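Local coordinates for protein alpha-L-arabinofuranosidase B (Aspergillus kawachii, PDB 6SXT) that hydrolyses terminal non-reducing alpha-L-arabinofuranosyl residues from arabinoxylan, L-arabinan and arabinogalactan, helping to break down plant hemicellulose, at residues Thr22-Ser27 with Ile47-Ala52; Asn81-Thr86 with Thr136-Gly141. All blocks are in the same frame, centred on the assembly; numbering follows the deposited sequence.

Contact 1. Residues Thr22-Ser27 with Ile47-Ala52; sequences TRALYS and ISPLTA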
ATOM      1  N   THR A  22      -8.360   6.905   6.691  1.00 13.90           N
ATOM      2  CA  THR A  22      -8.912   8.102   6.037  1.00 13.40           C
ATOM      3  C   THR A  22     -10.055   8.731   6.821  1.00 13.91           C
ATOM      4  O   THR A  22     -10.176   9.961   6.765  1.00 14.66           O
ATOM      5  CB  THR A  22      -9.278   7.839   4.588  1.00 15.73           C
ATOM      6  OG1 THR A  22     -10.346   6.901   4.607  1.00 14.67           O
ATOM      7  CG2 THR A  22      -8.084   7.338   3.794  1.00 15.15           C
ATOM      8  N   ARG A  23     -10.939   7.933   7.413  1.00 13.76           N
ATOM      9  CA  ARG A  23     -12.181   8.498   7.990  1.00 13.65           C
ATOM     10  C   ARG A  23     -12.799   7.612   9.043  1.00 14.18           C
ATOM     11  O   ARG A  23     -12.575   6.389   9.102  1.00 14.78           O
ATOM     12  CB  ARG A  23     -13.191   8.791   6.890  1.00 14.93           C
ATOM     13  CG  ARG A  23     -13.704   7.561   6.153  1.00 15.02           C
ATOM     14  CD  ARG A  23     -14.865   7.965   5.267  1.00 16.17           C
ATOM     15  NE  ARG A  23     -15.442   6.847   4.542  1.00 15.44           N
ATOM     16  CZ  ARG A  23     -16.749   6.728   4.300  1.00 15.77           C
ATOM     17  NH1 ARG A  23     -17.624   7.631   4.722  1.00 16.67           N
ATOM     18  NH2 ARG A  23     -17.165   5.663   3.644  1.00 15.73           N
ATOM     19  N   ALA A  24     -13.607   8.242   9.882  1.00 14.29           N
ATOM     20  CA  ALA A  24     -14.521   7.514  10.760  1.00 15.19           C
ATOM     21  C   ALA A  24     -15.545   6.740   9.946  1.00 14.61           C
ATOM     22  O   ALA A  24     -16.044   7.270   8.907  1.00 15.44           O
ATOM     23  CB  ALA A  24     -15.231   8.535  11.659  1.00 14.86           C
ATOM     24  N   LEU A  25     -15.896   5.547  10.412  1.00 15.02           N
ATOM     25  CA  LEU A  25     -16.882   4.700   9.712  1.00 14.23           C
ATOM     26  C   LEU A  25     -18.195   4.630  10.475  1.00 16.18           C
ATOM     27  O   LEU A  25     -19.114   3.914  10.039  1.00 16.04           O
ATOM     28  CB  LEU A  25     -16.248   3.326   9.485  1.00 14.49           C
ATOM     29  CG  LEU A  25     -15.017   3.373   8.588  1.00 14.78           C
ATOM     30  CD1 LEU A  25     -14.368   2.010   8.530  1.00 16.40           C
ATOM     31  CD2 LEU A  25     -15.340   3.876   7.205  1.00 15.93           C
ATOM     32  N   TYR A  26     -18.252   5.276  11.629  1.00 16.14           N
ATOM     33  CA  TYR A  26     -19.507   5.512  12.407  1.00 15.97           C
ATOM     34  C   TYR A  26     -19.684   7.010  12.524  1.00 17.62           C
ATOM     35  O   TYR A  26     -18.724   7.711  12.814  1.00 16.28           O
ATOM     36  CB  TYR A  26     -19.396   4.927  13.815  1.00 16.72           C
ATOM     37  CG  TYR A  26     -19.232   3.436  13.942  1.00 16.67           C
ATOM     38  CD1 TYR A  26     -18.002   2.831  13.801  1.00 17.47           C
ATOM     39  CD2 TYR A  26     -20.308   2.649  14.315  1.00 16.79           C
ATOM     40  CE1 TYR A  26     -17.841   1.483  13.974  1.00 17.27           C
ATOM     41  CE2 TYR A  26     -20.161   1.281  14.478  1.00 17.53           C
ATOM     42  CZ  TYR A  26     -18.924   0.696  14.313  1.00 17.43           C
ATOM     43  OH  TYR A  26     -18.763  -0.648  14.504  1.00 20.00           O
ATOM     44  N   SER A  27     -20.921   7.478  12.444  1.00 17.76           N
ATOM     45  CA  SER A  27     -21.217   8.924  12.548  1.00 20.19           C
ATOM     46  C   SER A  27     -20.808   9.465  13.920  1.00 20.75           C
ATOM     47  O   SER A  27     -20.483  10.652  13.981  1.00 23.04           O
ATOM     48  CB  SER A  27     -22.669   9.184  12.192  1.00 24.25           C
ATOM     49  OG  SER A  27     -23.430   8.575  13.163  1.00 26.76           O
ATOM     50  N   ILE A  47      -3.817   9.650  15.320  1.00 14.47           N
ATOM     51  CA  ILE A  47      -4.597  10.517  14.435  1.00 14.93           C
ATOM     52  C   ILE A  47      -6.063  10.139  14.566  1.00 14.25           C
ATOM     53  O   ILE A  47      -6.423   8.983  14.322  1.00 14.62           O
ATOM     54  CB  ILE A  47      -4.118  10.409  12.992  1.00 15.30           C
ATOM     55  CG1 ILE A  47      -2.623  10.719  12.855  1.00 16.80           C
ATOM     56  CG2 ILE A  47      -4.990  11.255  12.088  1.00 16.58           C
ATOM     57  CD1 ILE A  47      -2.225  12.123  13.163  1.00 16.47           C
ATOM     58  N   SER A  48      -6.868  11.149  14.886  1.00 15.33           N
ATOM     59  CA  SER A  48      -8.335  11.050  15.049  1.00 15.77           C
ATOM     60  C   SER A  48      -8.997  11.838  13.924  1.00 14.75           C
ATOM     61  O   SER A  48      -8.375  12.672  13.269  1.00 16.14           O
ATOM     62  CB  SER A  48      -8.724  11.593  16.421  1.00 16.58           C
ATOM     63  OG  SER A  48      -8.166  10.779  17.434  1.00 17.44           O
ATOM     64  N   PRO A  49     -10.317  11.678  13.753  1.00 14.76           N
ATOM     65  CA  PRO A  49     -11.033  12.535  12.834  1.00 15.40           C
ATOM     66  C   PRO A  49     -11.067  13.955  13.387  1.00 15.75           C
ATOM     67  O   PRO A  49     -11.061  14.155  14.594  1.00 17.76           O
ATOM     68  CB  PRO A  49     -12.433  11.937  12.747  1.00 17.39           C
ATOM     69  CG  PRO A  49     -12.444  10.746  13.653  1.00 19.59           C
ATOM     70  CD  PRO A  49     -11.158  10.685  14.410  1.00 15.86           C
ATOM     71  N   LEU A  50     -11.203  14.902  12.477  1.00 16.05           N
ATOM     72  CA  LEU A  50     -11.275  16.329  12.910  1.00 16.80           C
ATOM     73  C   LEU A  50     -12.613  16.662  13.530  1.00 19.31           C
ATOM     74  O   LEU A  50     -12.639  17.574  14.349  1.00 22.03           O
ATOM     75  CB  LEU A  50     -11.004  17.198  11.704  1.00 20.73           C
ATOM     76  CG  LEU A  50      -9.498  17.381  11.505  1.00 23.37           C
ATOM     77  CD1 LEU A  50      -9.211  18.077  10.212  1.00 30.45           C
ATOM     78  CD2 LEU A  50      -8.886  18.156  12.626  1.00 24.57           C
ATOM     79  N   THR A  51     -13.656  15.946  13.166  1.00 16.78           N
ATOM     80  CA  THR A  51     -15.004  16.065  13.727  1.00 18.61           C
ATOM     81  C   THR A  51     -15.502  14.648  13.964  1.00 17.73           C
ATOM     82  O   THR A  51     -15.065  13.693  13.296  1.00 17.74           O
ATOM     83  CB  THR A  51     -15.939  16.833  12.770  1.00 17.79           C
ATOM     84  OG1 THR A  51     -16.062  16.109  11.543  1.00 18.89           O
ATOM     85  CG2 THR A  51     -15.458  18.242  12.503  1.00 21.68           C
ATOM     86  N   ALA A  52     -16.479  14.488  14.857  1.00 19.39           N
ATOM     87  CA  ALA A  52     -17.083  13.173  15.049  1.00 18.56           C
ATOM     88  C   ALA A  52     -17.672  12.704  13.741  1.00 18.30           C
ATOM     89  O   ALA A  52     -18.404  13.437  13.031  1.00 18.77           O
ATOM     90  CB  ALA A  52     -18.158  13.252  16.144  1.00 21.51           C
TER
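Ala-24 sets its methyl group against the ring of Pro-49, with CB 4.1 Å from CG at the outer corner of the pyrrolidine. Both side chains leave their backbones toward the opposing segment, and the touch is purely apolar. The ring also touches Leu-33, in the loop just before strand 34-38. Further along, the two segments come together again at Ser-27 and Ala-52, whose CA atoms are 6.4 Å apart. Here backbone does the work: Ser-27 O sits 3.5 Å from Ala-52 C, and the Ala-52 methyl CB is 4.1 Å from the same oxygen. Both segments are loops of the catalytic domain, a concanavalin-clan fold: 22-27 leaves strand 15-20 of the large antiparallel sheet, while 47-52 runs on from edge strand 44-47 of a smaller four-stranded sheet toward helix 58-64. Polar ties to residues outside the pair hold the first loop. Arg-23 turns away from 47-52 and forms a salt bridge with Glu-292, and Gln-78 bonds to the backbone of Arg-23 and Leu-25. Ala-24 also shares a backbone hydrogen bond with Gly-54, just past Ala-52.

Contact 2. Residues Asn81-Thr86 with Thr136-Gly141; sequences NGNHLT and TGTATG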
ATOM      1  N   ASN A  81     -14.580  -3.531  19.486  1.00 19.36           N
ATOM      2  CA  ASN A  81     -14.254  -4.943  19.756  1.00 19.26           C
ATOM      3  C   ASN A  81     -12.765  -5.151  20.075  1.00 20.81           C
ATOM      4  O   ASN A  81     -12.408  -6.269  20.382  1.00 21.77           O
ATOM      5  CB  ASN A  81     -14.711  -5.861  18.636  1.00 19.28           C
ATOM      6  CG  ASN A  81     -16.221  -6.020  18.561  1.00 24.89           C
ATOM      7  OD1 ASN A  81     -16.916  -5.457  17.697  1.00 29.42           O
ATOM      8  ND2 ASN A  81     -16.777  -6.564  19.613  1.00 25.16           N
ATOM      9  N   GLY A  82     -11.908  -4.149  19.909  1.00 18.03           N
ATOM     10  CA  GLY A  82     -10.479  -4.285  20.192  1.00 18.99           C
ATOM     11  C   GLY A  82      -9.687  -4.918  19.074  1.00 17.34           C
ATOM     12  O   GLY A  82      -8.543  -5.276  19.286  1.00 18.61           O
ATOM     13  N   ASN A  83     -10.256  -5.038  17.861  1.00 16.01           N
ATOM     14  CA  ASN A  83      -9.642  -5.799  16.758  1.00 16.75           C
ATOM     15  C   ASN A  83      -8.635  -4.938  15.989  1.00 15.86           C
ATOM     16  O   ASN A  83      -8.677  -4.906  14.734  1.00 15.13           O
ATOM     17  CB  ASN A  83     -10.712  -6.404  15.845  1.00 17.18           C
ATOM     18  CG  ASN A  83     -11.555  -7.384  16.619  1.00 18.16           C
ATOM     19  OD1 ASN A  83     -10.993  -8.070  17.504  1.00 20.22           O
ATOM     20  ND2 ASN A  83     -12.836  -7.523  16.281  1.00 17.90           N
ATOM     21  N   HIS A  84      -7.749  -4.256  16.680  1.00 15.25           N
ATOM     22  CA  HIS A  84      -6.765  -3.351  16.042  1.00 14.98           C
ATOM     23  C   HIS A  84      -5.763  -4.171  15.237  1.00 15.50           C
ATOM     24  O   HIS A  84      -5.379  -5.295  15.625  1.00 16.84           O
ATOM     25  CB  HIS A  84      -6.035  -2.571  17.126  1.00 16.92           C
ATOM     26  CG  HIS A  84      -6.916  -2.012  18.173  1.00 16.89           C
ATOM     27  ND1 HIS A  84      -8.017  -1.233  17.898  1.00 16.21           N
ATOM     28  CD2 HIS A  84      -6.798  -2.082  19.528  1.00 19.25           C
ATOM     29  CE1 HIS A  84      -8.561  -0.857  19.044  1.00 18.66           C
ATOM     30  NE2 HIS A  84      -7.844  -1.397  20.072  1.00 19.53           N
ATOM     31  N   LEU A  85      -5.374  -3.648  14.078  1.00 15.20           N
ATOM     32  CA  LEU A  85      -4.368  -4.295  13.222  1.00 15.57           C
ATOM     33  C   LEU A  85      -2.977  -3.759  13.539  1.00 16.35           C
ATOM     34  O   LEU A  85      -2.766  -2.538  13.552  1.00 15.45           O
ATOM     35  CB  LEU A  85      -4.711  -4.023  11.760  1.00 16.44           C
ATOM     36  CG  LEU A  85      -6.011  -4.601  11.281  1.00 17.98           C
ATOM     37  CD1 LEU A  85      -6.277  -4.186   9.839  1.00 18.74           C
ATOM     38  CD2 LEU A  85      -6.020  -6.096  11.387  1.00 24.81           C
ATOM     39  N   THR A  86      -2.049  -4.671  13.821  1.00 16.04           N
ATOM     40  CA  THR A  86      -0.665  -4.372  14.187  1.00 16.33           C
ATOM     41  C   THR A  86       0.298  -5.125  13.252  1.00 15.79           C
ATOM     42  O   THR A  86      -0.111  -5.976  12.416  1.00 16.09           O
ATOM     43  CB  THR A  86      -0.420  -4.675  15.677  1.00 17.03           C
ATOM     44  OG1 THR A  86      -0.622  -6.076  15.855  1.00 17.99           O
ATOM     45  CG2 THR A  86      -1.262  -3.817  16.591  1.00 18.81           C
ATOM     46  N   THR A 136     -11.953 -10.612  18.404  1.00 20.70           N
ATOM     47  CA  THR A 136     -13.206 -11.067  19.037  1.00 23.71           C
ATOM     48  C   THR A 136     -14.392 -10.545  18.258  1.00 24.68           C
ATOM     49  O   THR A 136     -14.358  -9.469  17.631  1.00 22.82           O
ATOM     50  CB  THR A 136     -13.140 -10.757  20.530  1.00 32.20           C
ATOM     51  OG1 THR A 136     -13.067  -9.358  20.591  1.00 31.40           O
ATOM     52  CG2 THR A 136     -11.913 -11.313  21.217  1.00 35.89           C
ATOM     53  N   GLY A 137     -15.436 -11.364  18.241  1.00 21.31           N
ATOM     54  CA  GLY A 137     -16.663 -11.022  17.529  1.00 20.22           C
ATOM     55  C   GLY A 137     -16.684 -11.435  16.072  1.00 20.39           C
ATOM     56  O   GLY A 137     -17.752 -11.356  15.467  1.00 21.24           O
ATOM     57  N   THR A 138     -15.549 -11.757  15.483  1.00 20.08           N
ATOM     58  CA  THR A 138     -15.461 -12.159  14.069  1.00 19.51           C
ATOM     59  C   THR A 138     -16.098 -13.532  13.934  1.00 19.79           C
ATOM     60  O   THR A 138     -16.073 -14.373  14.892  1.00 19.74           O
ATOM     61  CB  THR A 138     -14.019 -12.163  13.576  1.00 20.11           C
ATOM     62  OG1 THR A 138     -13.263 -12.792  14.615  1.00 19.72           O
ATOM     63  CG2 THR A 138     -13.489 -10.769  13.308  1.00 20.04           C
ATOM     64  N   ALA A 139     -16.609 -13.787  12.739  1.00 19.68           N
ATOM     65  CA  ALA A 139     -17.238 -15.093  12.446  1.00 19.88           C
ATOM     66  C   ALA A 139     -16.197 -16.213  12.484  1.00 19.29           C
ATOM     67  O   ALA A 139     -15.044 -16.089  11.985  1.00 19.01           O
ATOM     68  CB  ALA A 139     -17.949 -15.013  11.116  1.00 20.54           C
ATOM     69  N   THR A 140     -16.630 -17.366  13.018  1.00 19.33           N
ATOM     70  CA  THR A 140     -15.807 -18.585  13.011  1.00 18.96           C
ATOM     71  C   THR A 140     -16.634 -19.741  12.456  1.00 19.18           C
ATOM     72  O   THR A 140     -17.874 -19.594  12.329  1.00 20.98           O
ATOM     73  CB  THR A 140     -15.224 -18.896  14.401  1.00 21.74           C
ATOM     74  OG1 THR A 140     -16.332 -19.118  15.266  1.00 22.63           O
ATOM     75  CG2 THR A 140     -14.308 -17.785  14.884  1.00 21.94           C
ATOM     76  N   GLY A 141     -15.954 -20.810  12.072  1.00 21.20           N
ATOM     77  CA  GLY A 141     -16.652 -21.981  11.532  1.00 21.26           C
ATOM     78  C   GLY A 141     -17.455 -21.590  10.299  1.00 20.33           C
ATOM     79  O   GLY A 141     -16.857 -20.979   9.389  1.00 20.19           O
TER
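The two segments are irregular loops that meet at one end, where the CA atoms of Asn-81 and Thr-136 are 6.3 Å apart, and then diverge. In 81-86 the chain bends through an inverse gamma turn centred on Asn-83, accompanied by a weak hydrogen bond from His-84 N to Gly-82 O. Gly-137, with phi 88°, turns the other segment just after the meeting point.

The Asn-83 side chain carries the contact. Its CG stands anti to the carbonyl carbon and beside the backbone N (chi1 -63°), which sends the amide across to Thr-136, where it grips both the N-H and the C=O of the backbone. Asn-83 ND2 donates to Thr-136 O at 2.8 Å; the bond is almost straight, at 177°, and lies in the carbonyl plane as well as in the plane of the asparagine amide. In return Thr-136 N donates to Asn-83 OD1 at 2.9 Å, arriving tilted from the plane of that carbonyl. Paired this way, the amide is fixed in its rotation, and ND2 has a second acceptor in Val-16 O. Beside it, Asn-81 brings CB to 3.8 Å from Thr-136 O, and Thr-136 OG1 comes to 3.2 Å from Asn-81 O. Thr-138 adds its methyl CG2, 4.4 Å from Asn-83 ND2, while its hydroxyl bonds to Gly-272 O.

Strand 15-20 lies against both loops, with Val-16 meeting Asn-81 and Thr-138. Ile-274 of strand 273-276 touches both Asn-83 and Thr-138. Segment 81-86 runs into strand 86-87, which pairs with strand 130-132, the strand just before 136-141, in one four-stranded sheet of the catalytic domain.

In the fold
Contact 1 and contact 2 follow one another along the chain, the first closing before the second opens, and both belong to the catalytic domain. Their centres are about 20 Å apart; the nearest atoms approach to about 6 Å without touching. Strand 15-20 links them: it leads into 22-27 and also lies against both loops of contact 2. The sheet containing strands 34-38, 44-47 and 70-75 supplies a second connection, since 47-52 follows the second of these and the loop 81-86 the third. Contact 2 joins two loops that each run from one sheet to another; in contact 1 this holds for 22-27, whereas 47-52 leads toward helix 58-64. Both lie away from the active-site and arabinose-binding residues.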